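Local atomic coordinates of putative uncharacterized protein (Ustilago maydis, PDB entry 4GNX), a protein that binds single-stranded DNA through OB-fold domains as a chain of the replication protein A complex. Residues T178-T183 / S213-S218; G146-I151 / Q161-T166; R15-A20 / V73-K78. All coordinates share one frame; numbering follows the deposited sequence.

Contact 1 of 3, residues T178-T183 / S213-S218. With nucleotides of chain G.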
# COMPACT_ATOMS: atom_id res chain seq x y z
N THR C 178 -6.05 22.80 0.10
CA THR C 178 -5.89 22.99 -1.35
C THR C 178 -7.18 22.71 -2.12
O THR C 178 -7.85 21.70 -1.88
CB THR C 178 -4.72 22.12 -1.89
OG1 THR C 178 -3.47 22.68 -1.47
CG2 THR C 178 -4.76 22.03 -3.40
N LEU C 179 -7.54 23.62 -3.03
CA LEU C 179 -8.56 23.36 -4.05
C LEU C 179 -7.88 23.02 -5.34
O LEU C 179 -6.83 23.59 -5.66
CB LEU C 179 -9.45 24.58 -4.31
CG LEU C 179 -10.12 25.31 -3.14
CD1 LEU C 179 -10.98 26.45 -3.66
CD2 LEU C 179 -10.93 24.36 -2.29
N TRP C 180 -8.48 22.13 -6.11
CA TRP C 180 -7.94 21.76 -7.40
C TRP C 180 -8.87 22.19 -8.49
O TRP C 180 -10.02 22.55 -8.23
CB TRP C 180 -7.75 20.27 -7.48
CG TRP C 180 -6.88 19.68 -6.39
CD1 TRP C 180 -7.29 19.04 -5.23
CD2 TRP C 180 -5.40 19.63 -6.35
NE1 TRP C 180 -6.21 18.63 -4.50
CE2 TRP C 180 -5.06 18.95 -5.11
CE3 TRP C 180 -4.38 20.08 -7.19
CZ2 TRP C 180 -3.74 18.73 -4.73
CZ3 TRP C 180 -3.06 19.85 -6.80
CH2 TRP C 180 -2.75 19.19 -5.60
N GLY C 181 -8.36 22.17 -9.73
CA GLY C 181 -9.17 22.29 -10.94
C GLY C 181 -10.05 23.51 -11.06
O GLY C 181 -9.65 24.62 -10.73
N LYS C 182 -11.26 23.29 -11.55
CA LYS C 182 -12.20 24.36 -11.87
C LYS C 182 -12.69 25.06 -10.62
O LYS C 182 -12.88 26.28 -10.63
CB LYS C 182 -13.38 23.78 -12.66
CG LYS C 182 -14.31 24.80 -13.28
CD LYS C 182 -13.86 25.16 -14.68
CE LYS C 182 -14.91 26.03 -15.36
NZ LYS C 182 -14.42 26.63 -16.63
N THR C 183 -12.89 24.30 -9.54
CA THR C 183 -13.29 24.86 -8.25
C THR C 183 -12.24 25.85 -7.75
O THR C 183 -12.57 26.82 -7.06
CB THR C 183 -13.47 23.75 -7.18
OG1 THR C 183 -13.91 22.55 -7.82
CG2 THR C 183 -14.49 24.17 -6.13
N SER C 213 -2.33 19.09 7.06
CA SER C 213 -2.90 19.95 6.02
C SER C 213 -3.96 19.20 5.23
O SER C 213 -4.04 17.96 5.29
CB SER C 213 -1.81 20.49 5.10
OG SER C 213 -1.12 19.45 4.45
N LEU C 214 -4.78 19.95 4.49
CA LEU C 214 -5.95 19.40 3.82
C LEU C 214 -5.92 19.55 2.31
O LEU C 214 -5.32 20.49 1.77
CB LEU C 214 -7.22 20.02 4.36
CG LEU C 214 -7.45 19.83 5.86
CD1 LEU C 214 -8.64 20.66 6.33
CD2 LEU C 214 -7.60 18.36 6.21
N SER C 215 -6.56 18.61 1.64
CA SER C 215 -6.71 18.62 0.20
C SER C 215 -8.04 18.01 -0.18
O SER C 215 -8.53 17.10 0.49
CB SER C 215 -5.58 17.84 -0.45
OG SER C 215 -5.91 17.52 -1.79
N MET C 216 -8.61 18.49 -1.28
CA MET C 216 -9.87 17.95 -1.79
C MET C 216 -9.70 16.77 -2.73
O MET C 216 -8.70 16.67 -3.44
CB MET C 216 -10.71 19.04 -2.45
CG MET C 216 -11.25 20.03 -1.43
SD MET C 216 -12.91 20.66 -1.77
CE MET C 216 -12.64 21.47 -3.35
N PHE C 217 -10.67 15.87 -2.70
CA PHE C 217 -10.85 14.85 -3.72
C PHE C 217 -11.95 15.25 -4.70
O PHE C 217 -12.81 16.08 -4.39
CB PHE C 217 -11.23 13.53 -3.07
CG PHE C 217 -10.07 12.80 -2.48
CD1 PHE C 217 -10.20 12.14 -1.27
CD2 PHE C 217 -8.84 12.77 -3.15
CE1 PHE C 217 -9.14 11.45 -0.73
CE2 PHE C 217 -7.77 12.08 -2.60
CZ PHE C 217 -7.92 11.42 -1.39
N SER C 218 -11.93 14.63 -5.88
CA SER C 218 -12.98 14.77 -6.89
C SER C 218 -14.34 14.78 -6.23
O SER C 218 -15.21 15.58 -6.56
CB SER C 218 -12.88 13.59 -7.87
OG SER C 218 -14.07 13.39 -8.62
P DT G 6 -3.96 12.97 -4.70
OP1 DT G 6 -3.23 11.79 -4.17
OP2 DT G 6 -4.66 13.87 -3.75
O5' DT G 6 -2.93 13.83 -5.56
C5' DT G 6 -1.92 13.18 -6.37
C4' DT G 6 -1.57 14.02 -7.58
O4' DT G 6 -2.76 14.34 -8.34
C3' DT G 6 -0.88 15.36 -7.27
O3' DT G 6 0.27 15.50 -8.11
C2' DT G 6 -1.95 16.40 -7.54
C1' DT G 6 -2.89 15.74 -8.54
N1 DT G 6 -4.32 16.09 -8.35
C2 DT G 6 -4.98 16.77 -9.35
O2 DT G 6 -4.44 17.11 -10.39
N3 DT G 6 -6.30 17.04 -9.09
C4 DT G 6 -7.01 16.70 -7.95
O4 DT G 6 -8.19 17.02 -7.86
C5 DT G 6 -6.26 15.98 -6.95
C7 DT G 6 -6.95 15.57 -5.69
C6 DT G 6 -4.97 15.72 -7.19
P DT G 7 1.69 15.54 -7.39
OP1 DT G 7 2.76 15.41 -8.42
OP2 DT G 7 1.63 14.58 -6.26
O5' DT G 7 1.70 17.03 -6.82
C5' DT G 7 1.57 18.17 -7.70
C4' DT G 7 1.75 19.46 -6.94
O4' DT G 7 0.68 19.64 -5.99
C3' DT G 7 3.04 19.58 -6.13
O3' DT G 7 3.44 20.95 -6.13
C2' DT G 7 2.61 19.14 -4.74
C1' DT G 7 1.19 19.69 -4.67
N1 DT G 7 0.24 18.95 -3.81
C2 DT G 7 -0.54 19.68 -2.95
O2 DT G 7 -0.46 20.89 -2.84
N3 DT G 7 -1.43 18.94 -2.21
C4 DT G 7 -1.62 17.58 -2.25
O4 DT G 7 -2.46 17.05 -1.52
C5 DT G 7 -0.77 16.87 -3.18
C7 DT G 7 -0.89 15.38 -3.28
C6 DT G 7 0.10 17.58 -3.91
P DT G 5 -4.73 8.07 -10.33
OP1 DT G 5 -3.32 7.66 -10.10
OP2 DT G 5 -5.83 7.21 -9.80
O5' DT G 5 -4.86 9.51 -9.65
C5' DT G 5 -4.79 9.66 -8.21
C4' DT G 5 -5.14 11.07 -7.77
O4' DT G 5 -6.37 11.51 -8.39
C3' DT G 5 -5.37 11.23 -6.26
O3' DT G 5 -5.03 12.55 -5.83
C2' DT G 5 -6.87 11.06 -6.13
C1' DT G 5 -7.38 11.72 -7.40
N1 DT G 5 -8.66 11.20 -7.93
C2 DT G 5 -9.80 11.92 -7.67
O2 DT G 5 -9.81 12.95 -7.02
N3 DT G 5 -10.95 11.37 -8.19
C4 DT G 5 -11.06 10.21 -8.93
O4 DT G 5 -12.16 9.85 -9.34
C5 DT G 5 -9.82 9.51 -9.17
C7 DT G 5 -9.85 8.24 -9.96
C6 DT G 5 -8.70 10.03 -8.66

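Contact 2 of 3, residues G146-I151 / Q161-T166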
# COMPACT_ATOMS: atom_id res chain seq x y z
N GLY C 146 -4.88 31.75 -1.04
CA GLY C 146 -3.73 31.96 -1.89
C GLY C 146 -4.09 32.35 -3.30
O GLY C 146 -5.26 32.34 -3.70
N GLU C 147 -3.06 32.72 -4.06
CA GLU C 147 -3.18 32.90 -5.49
C GLU C 147 -3.29 31.52 -6.13
O GLU C 147 -2.92 30.51 -5.53
CB GLU C 147 -1.99 33.69 -6.04
CG GLU C 147 -0.93 32.87 -6.79
CD GLU C 147 0.06 32.16 -5.88
OE1 GLU C 147 -0.21 32.02 -4.66
OE2 GLU C 147 1.13 31.73 -6.40
N LEU C 148 -3.84 31.50 -7.33
CA LEU C 148 -3.90 30.31 -8.15
C LEU C 148 -2.54 29.98 -8.75
O LEU C 148 -1.94 30.81 -9.43
CB LEU C 148 -4.92 30.51 -9.26
CG LEU C 148 -5.30 29.33 -10.16
CD1 LEU C 148 -6.75 29.48 -10.57
CD2 LEU C 148 -4.39 29.19 -11.37
N SER C 149 -2.07 28.75 -8.50
CA SER C 149 -0.82 28.27 -9.08
C SER C 149 -1.07 27.12 -10.04
O SER C 149 -1.88 26.23 -9.78
CB SER C 149 0.16 27.83 -7.99
OG SER C 149 -0.33 26.67 -7.33
N GLU C 150 -0.36 27.16 -11.16
CA GLU C 150 -0.46 26.12 -12.16
C GLU C 150 0.83 25.33 -12.20
O GLU C 150 1.90 25.88 -12.46
CB GLU C 150 -0.76 26.70 -13.53
CG GLU C 150 -0.88 25.64 -14.61
CD GLU C 150 -1.75 26.07 -15.78
OE1 GLU C 150 -2.62 26.96 -15.58
OE2 GLU C 150 -1.56 25.52 -16.89
N ILE C 151 0.72 24.03 -11.95
CA ILE C 151 1.88 23.15 -11.95
C ILE C 151 1.59 21.86 -12.70
O ILE C 151 0.53 21.25 -12.51
CB ILE C 151 2.35 22.77 -10.53
CG1 ILE C 151 1.49 23.44 -9.44
CG2 ILE C 151 3.85 23.05 -10.39
CD1 ILE C 151 0.20 22.72 -9.10
N GLN C 161 -4.50 23.25 -12.08
CA GLN C 161 -4.88 24.45 -11.32
C GLN C 161 -4.98 24.14 -9.83
O GLN C 161 -5.54 23.12 -9.43
CB GLN C 161 -6.21 25.04 -11.81
CG GLN C 161 -6.08 26.06 -12.93
CD GLN C 161 -5.90 25.43 -14.31
OE1 GLN C 161 -6.39 24.33 -14.58
NE2 GLN C 161 -5.20 26.14 -15.19
N LYS C 162 -4.45 25.04 -9.00
CA LYS C 162 -4.35 24.81 -7.57
C LYS C 162 -4.56 26.11 -6.82
O LYS C 162 -4.15 27.16 -7.29
CB LYS C 162 -2.96 24.25 -7.27
CG LYS C 162 -2.81 23.65 -5.90
CD LYS C 162 -1.43 23.88 -5.33
CE LYS C 162 -1.52 23.94 -3.81
NZ LYS C 162 -0.19 24.04 -3.17
N ARG C 163 -5.21 26.05 -5.66
CA ARG C 163 -5.29 27.22 -4.77
C ARG C 163 -5.41 26.82 -3.30
O ARG C 163 -5.94 25.76 -2.98
CB ARG C 163 -6.43 28.17 -5.18
CG ARG C 163 -6.73 29.26 -4.16
CD ARG C 163 -7.78 30.24 -4.64
NE ARG C 163 -7.18 31.30 -5.43
CZ ARG C 163 -7.52 31.59 -6.68
NH1 ARG C 163 -8.49 30.90 -7.28
NH2 ARG C 163 -6.89 32.57 -7.32
N GLU C 164 -4.90 27.68 -2.41
CA GLU C 164 -4.85 27.38 -0.99
C GLU C 164 -5.67 28.34 -0.15
O GLU C 164 -5.60 29.55 -0.34
CB GLU C 164 -3.41 27.36 -0.49
CG GLU C 164 -2.70 26.09 -0.91
CD GLU C 164 -1.48 25.79 -0.07
OE1 GLU C 164 -1.18 26.56 0.87
OE2 GLU C 164 -0.81 24.77 -0.35
N LEU C 165 -6.44 27.78 0.78
CA LEU C 165 -7.26 28.55 1.71
C LEU C 165 -6.74 28.34 3.12
O LEU C 165 -6.24 27.26 3.44
CB LEU C 165 -8.72 28.08 1.68
CG LEU C 165 -9.39 27.51 0.42
CD1 LEU C 165 -10.78 27.03 0.78
CD2 LEU C 165 -9.45 28.52 -0.71
N THR C 166 -6.86 29.37 3.95
CA THR C 166 -6.54 29.24 5.37
C THR C 166 -7.84 29.18 6.17
O THR C 166 -8.67 30.10 6.09
CB THR C 166 -5.65 30.41 5.86
OG1 THR C 166 -4.55 30.59 4.96
CG2 THR C 166 -5.09 30.13 7.25

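Contact 3 of 3, residues R15-A20 / V73-K78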
# COMPACT_ATOMS: atom_id res chain seq x y z
N ARG C 15 -37.12 -0.78 -16.59
CA ARG C 15 -38.12 0.22 -16.27
C ARG C 15 -37.89 0.71 -14.84
O ARG C 15 -38.34 0.07 -13.89
CB ARG C 15 -39.53 -0.37 -16.42
CG ARG C 15 -40.65 0.66 -16.37
CD ARG C 15 -42.03 0.03 -16.30
NE ARG C 15 -42.60 -0.26 -17.61
CZ ARG C 15 -43.19 0.64 -18.40
NH1 ARG C 15 -43.28 1.92 -18.03
NH2 ARG C 15 -43.69 0.27 -19.57
N TRP C 16 -37.19 1.83 -14.68
CA TRP C 16 -36.99 2.41 -13.34
C TRP C 16 -36.79 3.90 -13.32
O TRP C 16 -36.33 4.50 -14.31
CB TRP C 16 -35.84 1.73 -12.58
CG TRP C 16 -34.50 1.88 -13.25
CD1 TRP C 16 -33.86 0.97 -14.10
CD2 TRP C 16 -33.59 3.03 -13.17
NE1 TRP C 16 -32.65 1.46 -14.53
CE2 TRP C 16 -32.42 2.69 -14.01
CE3 TRP C 16 -33.61 4.25 -12.51
CZ2 TRP C 16 -31.36 3.56 -14.17
CZ3 TRP C 16 -32.52 5.11 -12.67
CH2 TRP C 16 -31.42 4.77 -13.48
N THR C 17 -37.15 4.50 -12.18
CA THR C 17 -36.87 5.91 -11.87
C THR C 17 -36.36 6.04 -10.43
O THR C 17 -36.89 5.41 -9.51
CB THR C 17 -38.15 6.76 -12.01
OG1 THR C 17 -38.47 6.91 -13.39
CG2 THR C 17 -37.95 8.14 -11.40
N ILE C 18 -35.34 6.86 -10.22
CA ILE C 18 -34.87 7.10 -8.86
C ILE C 18 -35.06 8.55 -8.44
O ILE C 18 -35.02 9.46 -9.28
CB ILE C 18 -33.40 6.67 -8.64
CG1 ILE C 18 -32.44 7.43 -9.56
CG2 ILE C 18 -33.25 5.15 -8.77
CD1 ILE C 18 -30.98 7.07 -9.31
N LYS C 19 -35.27 8.76 -7.15
CA LYS C 19 -35.30 10.09 -6.57
C LYS C 19 -34.07 10.24 -5.67
O LYS C 19 -33.98 9.60 -4.62
CB LYS C 19 -36.58 10.27 -5.75
CG LYS C 19 -37.32 11.58 -6.00
CD LYS C 19 -37.18 12.55 -4.84
CE LYS C 19 -38.28 12.40 -3.79
NZ LYS C 19 -39.26 13.54 -3.75
N ALA C 20 -33.11 11.06 -6.09
CA ALA C 20 -31.83 11.14 -5.38
C ALA C 20 -31.25 12.56 -5.33
O ALA C 20 -31.50 13.37 -6.24
CB ALA C 20 -30.83 10.20 -6.03
N VAL C 73 -32.05 17.89 -5.66
CA VAL C 73 -32.70 16.57 -5.70
C VAL C 73 -33.38 16.32 -7.04
O VAL C 73 -34.12 17.18 -7.53
CB VAL C 73 -33.76 16.43 -4.59
CG1 VAL C 73 -34.61 15.18 -4.78
CG2 VAL C 73 -33.10 16.43 -3.21
N TYR C 74 -33.17 15.15 -7.62
CA TYR C 74 -33.65 14.90 -8.98
C TYR C 74 -34.36 13.57 -9.18
O TYR C 74 -34.11 12.59 -8.48
CB TYR C 74 -32.48 14.99 -9.96
CG TYR C 74 -31.73 16.30 -9.95
CD1 TYR C 74 -30.74 16.55 -9.00
CD2 TYR C 74 -32.00 17.28 -10.91
CE1 TYR C 74 -30.04 17.75 -9.00
CE2 TYR C 74 -31.29 18.48 -10.91
CZ TYR C 74 -30.32 18.71 -9.96
OH TYR C 74 -29.62 19.89 -9.95
N LEU C 75 -35.25 13.57 -10.17
CA LEU C 75 -35.86 12.37 -10.72
C LEU C 75 -35.01 11.99 -11.91
O LEU C 75 -34.96 12.73 -12.90
CB LEU C 75 -37.27 12.66 -11.22
CG LEU C 75 -38.45 12.57 -10.26
CD1 LEU C 75 -39.49 13.63 -10.61
CD2 LEU C 75 -39.06 11.18 -10.29
N ILE C 76 -34.35 10.84 -11.80
CA ILE C 76 -33.52 10.33 -12.88
C ILE C 76 -34.12 9.01 -13.36
O ILE C 76 -34.60 8.19 -12.57
CB ILE C 76 -32.07 10.15 -12.42
CG1 ILE C 76 -31.52 11.46 -11.88
CG2 ILE C 76 -31.20 9.63 -13.56
CD1 ILE C 76 -30.39 11.27 -10.89
N SER C 77 -34.06 8.81 -14.68
CA SER C 77 -34.82 7.74 -15.31
C SER C 77 -34.23 7.33 -16.66
O SER C 77 -33.77 8.18 -17.43
CB SER C 77 -36.26 8.21 -15.53
OG SER C 77 -37.13 7.10 -15.67
N LYS C 78 -34.27 6.03 -16.92
CA LYS C 78 -33.94 5.46 -18.23
C LYS C 78 -32.48 5.66 -18.62
O LYS C 78 -32.16 6.30 -19.63
CB LYS C 78 -34.91 5.97 -19.32
CG LYS C 78 -35.53 4.85 -20.12
CD LYS C 78 -37.02 5.10 -20.36
CE LYS C 78 -37.70 3.94 -21.09
NZ LYS C 78 -37.60 2.66 -20.33

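Contact 1 of 3, residues T178-T183 / S213-S218
W180 turns the edge of its indole toward S215: NE1 donates to S215 OG at 2.9 Å, and the acceptor lies within 6° of the ring plane. S215 holds OG anti to its backbone N (chi1 163°), which places the hydroxyl at that edge. This bond limits rotation of the indole, whose two faces are both occupied. CG2 of T178 lies over the centre of one face, and the base of thymidine DT6 of chain G covers the other, nearly parallel to it, with DT6 C5 3.5 Å above the indole plane and offset toward the rim. DT7 of chain G is next along the DNA; its O4' reaches the indole edge, and its O4 comes 3.4 Å from S215 CB. At S218 the backbone takes over, the N-H of S218 bonding to O2 of DT5 of chain G at 2.9 Å. Beside the tryptophan, M216 and L179 run along each other in the same direction, with M216 CE 3.5 Å from L179 CD2. T178 N to L214 O (2.9 Å) and a weak bond from M216 N to T178 O fix the parallel T178-S215 pairing. Strand 174-180 lies between strands 159-168 and 213-217 in the OB-fold sheet; L179 pairs with R163 on one flank, while S215 continues the sheet to K205 of strand 198-207.

Contact 2 of 3, residues G146-I151 / Q161-T166
S149 and K162 form an antiparallel hydrogen-bonded pair, S149 N to K162 O at 2.9 Å with a weak return bond from K162 N to S149 O, in short strands whose directions differ by 137°. E150 and Q161 are the adjacent non-hydrogen-bonded pair. The two side chains lie alongside each other and point the same way, but the carboxylate and amide planes are turned 80° apart. Although E150 OE1 and Q161 NE2 come close, their angle is too poor for a hydrogen bond. On the S149-K162 face, S149 OG sits 3.6 Å from both CB and CD of K162, resting against the aliphatic part of the lysine. R163 reaches toward the irregular run before strand 149-151: its chain runs extended and then bends at chi3 (-86°), so that NE donates to G146 O at 2.8 Å with the oxygen in the guanidinium plane. L148 crosses R163 at about a right angle, and its CB lies over a guanidinium face, 3.4 Å from NH2. L148 CD2 also meets Q161 CG, at 3.9 Å. NH1 of R163 has weak bonds to the carbonyls of A184 and E185. K162 NZ meets E164 OE2 at 3.0 Å from above the carboxylate plane, and that oxygen is also bonded by A265 N. The chemistry implies that the salt bridge would partly offset the lysine's charge and may help to direct its NZ, which makes a weak hydrogen bond to a thymine O2 of the bound DNA, while R163 serves main-chain carbonyls of the protein.

Contact 3 of 3, residues R15-A20 / V73-K78
I18 and I76 form a hydrogen-bonded pair in an antiparallel ladder of the N-terminal OB-fold domain, joining strand 17-30 to strand 73-77. Their bonds are mutual: I18 N to I76 O at 2.8 Å, nearly in line with the carbonyl, and I76 N to I18 O at 3.0 Å. The ladder repeats two residues on, where A20 N reaches Y74 O at 3.0 Å and Y74 N reaches A20 O at 2.8 Å. Side chains project to two faces. On the buried one, I18 CG1 lies 4.0 Å from I76 CB; I18 sets this branch between its backbone N and carbonyl carbon (chi1 61°), which turns it to the neighbouring strand. On the other face, T17 CG2 meets L75 CD2 at 3.4 Å, and CD of the bent K19 chain meets V73 CG1 at 3.7 Å. Further out, I97 of strand 95-99 touches both W16 and I18, F99 of the same strand packs on I76, and I105 of strand 104-107 contacts Y74 and I76; these side chains pack against the face that carries I18, Y74 and I76. Y74 OH is held by the backbone N of Q69. Strand 73-77 is thus flanked by strands 17-30 and 104-107, with V73, L75 and S77 bonding through their backbones to C108, E106 and E104. At the far end of the ladder, the hydroxyls of T17 and S77 share a hydrogen bond, OG1 to OG at 2.7 Å.

In the fold
Contacts 1 and 2 belong to one OB domain and one curled sheet, their centres 9 Å apart. Strand 159-168 joins them: L179 N lies 2.7 Å from R163 O, a probable hydrogen bond, and T178 OG1 packs against K162 CE at 3.3 Å. Both meet the DNA, contact 1 directly through three nucleotides and contact 2 with its nearest atom about 3 Å away. Contact 3 lies in the preceding OB domain, its centre about 29 Å from that of contact 1 and 37 Å from that of contact 2. Its nearest atom is about 12 Å from the DNA, so it does not touch the nucleic acid in this complex.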